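Local coordinates for protein xyloglucan-specific endo-beta-1,4-glucanase BoGH9A (Bacteroides ovatus, PDB 6DHT) that hydrolyses internal beta-1,4-glucosidic linkages in the backbone of xyloglucan, releasing xyloglucan oligosaccharides, at residues E42-D47 and G51-V56; L75-V80 and Y86-N91. One frame throughout, in Å; residues are numbered along the deposited sequence.

Contact 1 (E42-D47 and G51-V56); sequences EFVIWD and GEQVFV
I45 and F55 form the hydrogen-bonded pair at the middle of an antiparallel beta hairpin. I45 N donates to F55 O at 2.8 Å, nearly straight at 168°. The return is split. I45 O accepts from V54 N at 2.9 Å and only weakly from F55 N. V54 and F55 therefore both face I45, which is a classic beta bulge, and the register shifts by one before W46 pairs with Q53. Toward the turn, D47 N donates to E52 O, and G51 N to D47 O. G51 has a positive phi, which suits a glycine.

The buried side carries F43, I45 and F55. F43 CZ lies 3.7 Å from F55 CE2, at the edge of the F55 ring, with the two ring planes 31° apart. CB of F55 rests against CB and CG1 of I45.

The other face is more open to solvent, yet it has a tight spot: W46 CZ3 lies 3.4 Å from Q53 CB. W46 CG stands beside its backbone N (chi1 -59°), and the turn about CB-CG then brings the CE3-CZ3 side of the indole to Q53. Q53 CG sits over one face of the W46 six-membered ring, 4.2 Å from its centroid, as a CH-pi contact. V44 CG1 lies over the same face. V44 and V56 meet more loosely, CG2 to CG2 at 4.2 Å. With an alanine at W46, Q53 would probably lose the ring face under its CG and be held less firmly, mainly by V44 CG1.

D47 OD1 accepts from the backbone of V49 and S50 and so ties down the turn. The strand 53-58 is an edge of its sheet. On the other flank of 42-47 runs the strand 84-90, whose Y86, L88 and V90 meet the inner face of the hairpin.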
ATOM      1  N   GLU A  42     -31.395 -17.540  12.196  1.00 28.66           N
ATOM      2  CA  GLU A  42     -31.762 -16.310  12.878  1.00 29.91           C
ATOM      3  C   GLU A  42     -30.565 -15.702  13.620  1.00 27.40           C
ATOM      4  O   GLU A  42     -29.724 -16.424  14.129  1.00 25.22           O
ATOM      5  CB  GLU A  42     -32.862 -16.662  13.868  1.00 33.03           C
ATOM      6  CG  GLU A  42     -33.385 -15.543  14.700  1.00 39.59           C
ATOM      7  CD  GLU A  42     -34.498 -16.023  15.613  1.00 47.88           C
ATOM      8  OE1 GLU A  42     -35.426 -16.687  15.104  1.00 46.70           O
ATOM      9  OE2 GLU A  42     -34.434 -15.757  16.832  1.00 53.77           O
ATOM     10  N   PHE A  43     -30.496 -14.371  13.683  1.00 25.41           N
ATOM     11  CA  PHE A  43     -29.549 -13.709  14.576  1.00 20.50           C
ATOM     12  C   PHE A  43     -30.184 -12.522  15.258  1.00 19.49           C
ATOM     13  O   PHE A  43     -31.212 -12.010  14.804  1.00 23.49           O
ATOM     14  CB  PHE A  43     -28.268 -13.278  13.829  1.00 20.46           C
ATOM     15  CG  PHE A  43     -28.439 -12.066  12.947  1.00 22.28           C
ATOM     16  CD1 PHE A  43     -28.924 -12.189  11.655  1.00 22.12           C
ATOM     17  CD2 PHE A  43     -28.103 -10.810  13.418  1.00 23.15           C
ATOM     18  CE1 PHE A  43     -29.080 -11.068  10.846  1.00 23.28           C
ATOM     19  CE2 PHE A  43     -28.242  -9.689  12.613  1.00 22.15           C
ATOM     20  CZ  PHE A  43     -28.735  -9.822  11.334  1.00 21.49           C
ATOM     21  N   VAL A  44     -29.568 -12.091  16.357  1.00 20.36           N
ATOM     22  CA  VAL A  44     -30.074 -10.980  17.157  1.00 22.96           C
ATOM     23  C   VAL A  44     -28.922 -10.050  17.541  1.00 24.32           C
ATOM     24  O   VAL A  44     -27.824 -10.503  17.851  1.00 23.93           O
ATOM     25  CB  VAL A  44     -30.785 -11.485  18.443  1.00 25.40           C
ATOM     26  CG1 VAL A  44     -31.353 -10.338  19.234  1.00 24.70           C
ATOM     27  CG2 VAL A  44     -31.882 -12.463  18.077  1.00 26.57           C
ATOM     28  N   ILE A  45     -29.189  -8.749  17.501  1.00 23.36           N
ATOM     29  CA  ILE A  45     -28.259  -7.767  18.026  1.00 24.63           C
ATOM     30  C   ILE A  45     -28.805  -7.218  19.341  1.00 23.79           C
ATOM     31  O   ILE A  45     -29.969  -6.801  19.409  1.00 22.76           O
ATOM     32  CB  ILE A  45     -28.072  -6.593  17.032  1.00 23.60           C
ATOM     33  CG1 ILE A  45     -27.685  -7.121  15.633  1.00 27.17           C
ATOM     34  CG2 ILE A  45     -27.075  -5.570  17.574  1.00 23.33           C
ATOM     35  CD1 ILE A  45     -26.399  -7.886  15.565  1.00 28.27           C
ATOM     36  N   TRP A  46     -27.958  -7.228  20.371  1.00 24.11           N
ATOM     37  CA  TRP A  46     -28.278  -6.653  21.680  1.00 26.90           C
ATOM     38  C   TRP A  46     -27.385  -5.475  22.030  1.00 25.79           C
ATOM     39  O   TRP A  46     -26.200  -5.486  21.716  1.00 25.42           O
ATOM     40  CB  TRP A  46     -28.059  -7.714  22.762  1.00 29.16           C
ATOM     41  CG  TRP A  46     -28.883  -8.936  22.592  1.00 28.91           C
ATOM     42  CD1 TRP A  46     -28.518 -10.092  21.979  1.00 25.08           C
ATOM     43  CD2 TRP A  46     -30.227  -9.121  23.042  1.00 23.99           C
ATOM     44  NE1 TRP A  46     -29.557 -10.995  22.023  1.00 28.19           N
ATOM     45  CE2 TRP A  46     -30.620 -10.413  22.661  1.00 27.28           C
ATOM     46  CE3 TRP A  46     -31.141  -8.305  23.708  1.00 24.49           C
ATOM     47  CZ2 TRP A  46     -31.888 -10.923  22.940  1.00 25.74           C
ATOM     48  CZ3 TRP A  46     -32.398  -8.813  23.987  1.00 32.32           C
ATOM     49  CH2 TRP A  46     -32.757 -10.107  23.600  1.00 31.20           C
ATOM     50  N   ASP A  47     -27.935  -4.471  22.693  1.00 24.07           N
ATOM     51  CA  ASP A  47     -27.129  -3.394  23.252  1.00 24.09           C
ATOM     52  C   ASP A  47     -26.336  -3.996  24.411  1.00 30.13           C
ATOM     53  O   ASP A  47     -26.919  -4.555  25.344  1.00 29.02           O
ATOM     54  CB  ASP A  47     -28.036  -2.242  23.708  1.00 26.44           C
ATOM     55  CG  ASP A  47     -27.266  -1.044  24.253  1.00 26.79           C
ATOM     56  OD1 ASP A  47     -26.348  -1.227  25.072  1.00 29.24           O
ATOM     57  OD2 ASP A  47     -27.593   0.108  23.871  1.00 40.68           O
ATOM     58  N   GLY A  51     -28.684  -4.102  27.580  1.00 23.89           N
ATOM     59  CA  GLY A  51     -29.256  -5.420  27.399  1.00 21.96           C
ATOM     60  C   GLY A  51     -30.514  -5.395  26.551  1.00 22.88           C
ATOM     61  O   GLY A  51     -31.218  -6.403  26.426  1.00 22.33           O
ATOM     62  N   GLU A  52     -30.796  -4.244  25.952  1.00 23.15           N
ATOM     63  CA  GLU A  52     -31.964  -4.106  25.090  1.00 26.74           C
ATOM     64  C   GLU A  52     -31.791  -4.833  23.776  1.00 35.07           C
ATOM     65  O   GLU A  52     -30.711  -4.813  23.180  1.00 28.14           O
ATOM     66  CB  GLU A  52     -32.239  -2.637  24.775  1.00 35.50           C
ATOM     67  CG  GLU A  52     -33.031  -1.889  25.824  1.00 37.49           C
ATOM     68  CD  GLU A  52     -33.690  -0.651  25.253  1.00 52.79           C
ATOM     69  OE1 GLU A  52     -34.486  -0.783  24.298  1.00117.92           O
ATOM     70  OE2 GLU A  52     -33.409   0.454  25.757  1.00 53.30           O
ATOM     71  N   GLN A  53     -32.859  -5.465  23.312  1.00 27.88           N
ATOM     72  CA  GLN A  53     -32.885  -6.012  21.969  1.00 32.62           C
ATOM     73  C   GLN A  53     -32.945  -4.855  20.975  1.00 32.60           C
ATOM     74  O   GLN A  53     -33.743  -3.919  21.136  1.00 28.95           O
ATOM     75  CB  GLN A  53     -34.087  -6.924  21.770  1.00 32.33           C
ATOM     76  CG  GLN A  53     -33.975  -7.755  20.533  1.00 33.54           C
ATOM     77  CD  GLN A  53     -35.268  -8.430  20.183  1.00 38.05           C
ATOM     78  OE1 GLN A  53     -36.116  -7.851  19.505  1.00 38.59           O
ATOM     79  NE2 GLN A  53     -35.424  -9.667  20.625  1.00 32.74           N
ATOM     80  N   VAL A  54     -32.092  -4.915  19.952  1.00 27.42           N
ATOM     81  CA  VAL A  54     -31.919  -3.793  19.036  1.00 30.94           C
ATOM     82  C   VAL A  54     -32.332  -4.161  17.606  1.00 20.67           C
ATOM     83  O   VAL A  54     -32.798  -3.306  16.846  1.00 28.26           O
ATOM     84  CB  VAL A  54     -30.450  -3.288  19.108  1.00 31.71           C
ATOM     85  CG1 VAL A  54     -30.092  -2.450  17.911  1.00 32.66           C
ATOM     86  CG2 VAL A  54     -30.246  -2.485  20.382  1.00 34.40           C
ATOM     87  N   PHE A  55     -32.163  -5.427  17.252  1.00 19.84           N
ATOM     88  CA  PHE A  55     -32.422  -5.906  15.900  1.00 20.69           C
ATOM     89  C   PHE A  55     -32.527  -7.429  15.878  1.00 21.92           C
ATOM     90  O   PHE A  55     -31.802  -8.119  16.582  1.00 24.53           O
ATOM     91  CB  PHE A  55     -31.273  -5.471  14.963  1.00 21.38           C
ATOM     92  CG  PHE A  55     -31.516  -5.789  13.507  1.00 19.29           C
ATOM     93  CD1 PHE A  55     -32.142  -4.870  12.684  1.00 31.25           C
ATOM     94  CD2 PHE A  55     -31.103  -6.985  12.961  1.00 18.08           C
ATOM     95  CE1 PHE A  55     -32.367  -5.157  11.350  1.00 27.34           C
ATOM     96  CE2 PHE A  55     -31.340  -7.271  11.625  1.00 22.46           C
ATOM     97  CZ  PHE A  55     -31.959  -6.349  10.827  1.00 24.10           C
ATOM     98  N   VAL A  56     -33.439  -7.937  15.056  1.00 25.30           N
ATOM     99  CA  VAL A  56     -33.564  -9.361  14.819  1.00 23.95           C
ATOM    100  C   VAL A  56     -33.605  -9.595  13.319  1.00 20.75           C
ATOM    101  O   VAL A  56     -34.377  -8.959  12.609  1.00 26.76           O
ATOM    102  CB  VAL A  56     -34.863  -9.955  15.459  1.00 25.48           C
ATOM    103  CG1 VAL A  56     -34.972 -11.429  15.143  1.00 25.28           C
ATOM    104  CG2 VAL A  56     -34.856  -9.725  16.965  1.00 26.35           C
TER

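Contact 2 (L75-V80 and Y86-N91); sequences LDFSAV and YILKVN
L75 reaches across to strand 84-90 and sets one methyl, CD1, against two residues. L75 CD1 lies 3.6 Å from V90 CG2 and 4.0 Å from L88 CD2. The methyl is a bump directed at the hollow between L88 and V90. The exact fit there is doubtful, because L88 CD2 and V90 CG2 are modelled too close together. The second torsion of L75 is extended (chi2 -179°) and carries CD1 out toward the strand. L88 answers with its other methyl. L88 CD1 meets F77 CE1 at 3.8 Å, and L88 stands roughly square to F77. L88 thus fits between L75 and F77, one branch to each. At the far end V80 CG1 lies over one face of the Y86 ring, 4.0 Å from Y86 CZ and displaced toward the rim. V80 and Y86 point past one another.

No hydrogen bond joins the two segments. L75 CA and V90 CA are 9.2 Å apart, a spacing that fits two packed sheets. This is the interior of the beta sandwich of the N-terminal Ig-like domain, with strand 72-76 in one sheet and strand 84-90 in the other.

After strand 72-76 the chain makes a type I turn from F77 to V80, closed by V80 N to F77 O. D76 OD1 accepts from S78 N at 3.0 Å, an Asx turn, and also from S78 OG at 2.6 Å. The turn places F77 and V80 on the buried side. F43, I45 and F55 pack around F77, and the F97 ring meets it at about 45°. The Y86 hydroxyl is bonded to T82 O.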
ATOM      1  N   LEU A  75     -25.419 -12.105   7.589  1.00 17.25           N
ATOM      2  CA  LEU A  75     -26.167 -11.445   8.637  1.00 18.97           C
ATOM      3  C   LEU A  75     -26.098  -9.940   8.415  1.00 20.82           C
ATOM      4  O   LEU A  75     -25.038  -9.349   8.611  1.00 20.46           O
ATOM      5  CB  LEU A  75     -25.543 -11.783   9.986  1.00 21.77           C
ATOM      6  CG  LEU A  75     -25.151 -13.245  10.190  1.00 20.88           C
ATOM      7  CD1 LEU A  75     -24.573 -13.434  11.581  1.00 20.69           C
ATOM      8  CD2 LEU A  75     -26.352 -14.218   9.982  1.00 21.13           C
ATOM      9  N   ASP A  76     -27.205  -9.330   8.009  1.00 18.90           N
ATOM     10  CA  ASP A  76     -27.244  -7.903   7.660  1.00 18.29           C
ATOM     11  C   ASP A  76     -28.016  -7.105   8.712  1.00 24.44           C
ATOM     12  O   ASP A  76     -29.251  -7.186   8.782  1.00 20.60           O
ATOM     13  CB  ASP A  76     -27.891  -7.733   6.282  1.00 19.34           C
ATOM     14  CG  ASP A  76     -27.789  -6.299   5.749  1.00 20.27           C
ATOM     15  OD1 ASP A  76     -27.529  -5.350   6.530  1.00 20.22           O
ATOM     16  OD2 ASP A  76     -28.032  -6.115   4.539  1.00 23.34           O
ATOM     17  N   PHE A  77     -27.285  -6.336   9.516  1.00 19.55           N
ATOM     18  CA  PHE A  77     -27.852  -5.483  10.556  1.00 21.54           C
ATOM     19  C   PHE A  77     -27.520  -4.003  10.293  1.00 17.90           C
ATOM     20  O   PHE A  77     -27.377  -3.184  11.216  1.00 20.12           O
ATOM     21  CB  PHE A  77     -27.366  -5.932  11.937  1.00 18.46           C
ATOM     22  CG  PHE A  77     -25.899  -6.219  12.009  1.00 20.19           C
ATOM     23  CD1 PHE A  77     -25.398  -7.425  11.579  1.00 18.94           C
ATOM     24  CD2 PHE A  77     -25.014  -5.285  12.537  1.00 19.61           C
ATOM     25  CE1 PHE A  77     -24.020  -7.696  11.633  1.00 21.01           C
ATOM     26  CE2 PHE A  77     -23.639  -5.556  12.605  1.00 19.00           C
ATOM     27  CZ  PHE A  77     -23.148  -6.765  12.151  1.00 19.29           C
ATOM     28  N   SER A  78     -27.440  -3.665   9.007  1.00 20.34           N
ATOM     29  CA  SER A  78     -27.136  -2.299   8.565  1.00 19.92           C
ATOM     30  C   SER A  78     -28.046  -1.234   9.175  1.00 18.81           C
ATOM     31  O   SER A  78     -27.640  -0.094   9.383  1.00 20.65           O
ATOM     32  CB  SER A  78     -27.213  -2.220   7.029  1.00 20.32           C
ATOM     33  OG  SER A  78     -26.291  -3.079   6.403  1.00 19.84           O
ATOM     34  N   ALA A  79     -29.289  -1.613   9.490  1.00 21.28           N
ATOM     35  CA  ALA A  79     -30.259  -0.665  10.024  1.00 23.58           C
ATOM     36  C   ALA A  79     -29.909  -0.190  11.424  1.00 20.48           C
ATOM     37  O   ALA A  79     -30.426   0.814  11.885  1.00 23.51           O
ATOM     38  CB  ALA A  79     -31.646  -1.289  10.011  1.00 25.15           C
ATOM     39  N   VAL A  80     -29.008  -0.887  12.107  1.00 21.78           N
ATOM     40  CA  VAL A  80     -28.575  -0.405  13.414  1.00 20.26           C
ATOM     41  C   VAL A  80     -27.577   0.717  13.166  1.00 19.83           C
ATOM     42  O   VAL A  80     -26.506   0.474  12.597  1.00 20.66           O
ATOM     43  CB  VAL A  80     -27.926  -1.504  14.259  1.00 20.02           C
ATOM     44  CG1 VAL A  80     -27.513  -0.950  15.600  1.00 20.01           C
ATOM     45  CG2 VAL A  80     -28.879  -2.700  14.451  1.00 22.31           C
ATOM     46  N   TYR A  86     -22.253  -3.416  21.019  1.00 20.51           N
ATOM     47  CA  TYR A  86     -23.362  -4.329  20.750  1.00 22.88           C
ATOM     48  C   TYR A  86     -22.898  -5.776  20.837  1.00 23.23           C
ATOM     49  O   TYR A  86     -21.701  -6.070  20.738  1.00 23.09           O
ATOM     50  CB  TYR A  86     -23.960  -4.062  19.361  1.00 19.67           C
ATOM     51  CG  TYR A  86     -24.590  -2.707  19.255  1.00 21.21           C
ATOM     52  CD1 TYR A  86     -25.920  -2.509  19.615  1.00 19.90           C
ATOM     53  CD2 TYR A  86     -23.856  -1.617  18.820  1.00 19.19           C
ATOM     54  CE1 TYR A  86     -26.490  -1.279  19.539  1.00 22.21           C
ATOM     55  CE2 TYR A  86     -24.419  -0.376  18.739  1.00 22.91           C
ATOM     56  CZ  TYR A  86     -25.751  -0.212  19.098  1.00 19.95           C
ATOM     57  OH  TYR A  86     -26.342   1.022  19.032  1.00 23.71           O
ATOM     58  N   ILE A  87     -23.851  -6.679  21.040  1.00 23.80           N
ATOM     59  CA  ILE A  87     -23.569  -8.104  20.996  1.00 20.69           C
ATOM     60  C   ILE A  87     -24.354  -8.755  19.872  1.00 21.34           C
ATOM     61  O   ILE A  87     -25.567  -8.569  19.776  1.00 26.49           O
ATOM     62  CB  ILE A  87     -23.984  -8.801  22.302  1.00 23.98           C
ATOM     63  CG1 ILE A  87     -23.365  -8.108  23.518  1.00 23.74           C
ATOM     64  CG2 ILE A  87     -23.600 -10.287  22.262  1.00 29.26           C
ATOM     65  CD1 ILE A  87     -24.038  -8.522  24.834  1.00 29.47           C
ATOM     66  N   LEU A  88     -23.658  -9.509  19.032  1.00 21.43           N
ATOM     67  CA  LEU A  88     -24.285 -10.283  17.974  1.00 24.22           C
ATOM     68  C   LEU A  88     -24.394 -11.722  18.464  1.00 25.19           C
ATOM     69  O   LEU A  88     -23.381 -12.357  18.712  1.00 25.64           O
ATOM     70  CB  LEU A  88     -23.435 -10.238  16.695  1.00 24.30           C
ATOM     71  CG  LEU A  88     -24.036 -10.807  15.396  1.00 28.54           C
ATOM     72  CD1 LEU A  88     -23.180 -10.379  14.208  1.00 29.89           C
ATOM     73  CD2 LEU A  88     -24.120 -12.270  15.370  1.00 34.51           C
ATOM     74  N   LYS A  89     -25.615 -12.229  18.590  1.00 23.12           N
ATOM     75  CA  LYS A  89     -25.826 -13.631  18.968  1.00 25.08           C
ATOM     76  C   LYS A  89     -26.389 -14.411  17.783  1.00 20.68           C
ATOM     77  O   LYS A  89     -27.371 -13.985  17.169  1.00 25.15           O
ATOM     78  CB  LYS A  89     -26.769 -13.746  20.174  1.00 29.92           C
ATOM     79  CG  LYS A  89     -26.139 -13.423  21.526  1.00 34.25           C
ATOM     80  CD  LYS A  89     -26.894 -14.144  22.656  1.00 46.14           C
ATOM     81  CE  LYS A  89     -26.450 -13.695  24.045  1.00 50.48           C
ATOM     82  NZ  LYS A  89     -24.963 -13.615  24.190  1.00 57.61           N
ATOM     83  N   VAL A  90     -25.747 -15.533  17.466  1.00 24.68           N
ATOM     84  CA  VAL A  90     -26.180 -16.446  16.410  1.00 28.80           C
ATOM     85  C   VAL A  90     -26.052 -17.852  16.943  1.00 32.96           C
ATOM     86  O   VAL A  90     -24.940 -18.302  17.222  1.00 34.08           O
ATOM     87  CB  VAL A  90     -25.281 -16.429  15.151  1.00 36.05           C
ATOM     88  CG1 VAL A  90     -25.993 -17.122  13.992  1.00 36.57           C
ATOM     89  CG2 VAL A  90     -24.917 -15.059  14.781  1.00 40.22           C
ATOM     90  N   ASN A  91     -27.180 -18.547  17.063  1.00 37.05           N
ATOM     91  CA  ASN A  91     -27.184 -19.919  17.558  1.00 38.31           C
ATOM     92  C   ASN A  91     -26.513 -19.957  18.926  1.00 32.79           C
ATOM     93  O   ASN A  91     -26.931 -19.245  19.840  1.00 43.05           O
ATOM     94  CB  ASN A  91     -26.494 -20.844  16.555  1.00 39.59           C
ATOM     95  CG  ASN A  91     -27.286 -20.995  15.253  1.00 49.45           C
ATOM     96  OD1 ASN A  91     -28.147 -20.163  14.931  1.00 44.43           O
ATOM     97  ND2 ASN A  91     -27.003 -22.062  14.502  1.00 44.45           N
TER

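Overall arrangement
The hairpin of contact 1 comes earlier in the chain than both segments of contact 2, and the centres of the two contacts are 7 Å apart. Strands 42-47 and 84-90 are neighbours in one sheet. They are joined by probable hydrogen bonds from I87 N to W46 O at 2.7 Å and from K89 N to V44 O at 2.9 Å. The contacts also share one core: buried F77 packs on F43, I45 and F55, and buried V80 on V54 and F55. F55 CZ also packs 3.5 Å from D76 O. Contact 1 is lateral, within a sheet, while contact 2 spans the sandwich. Both lie away from the predicted catalytic residues and from the calcium and magnesium sites.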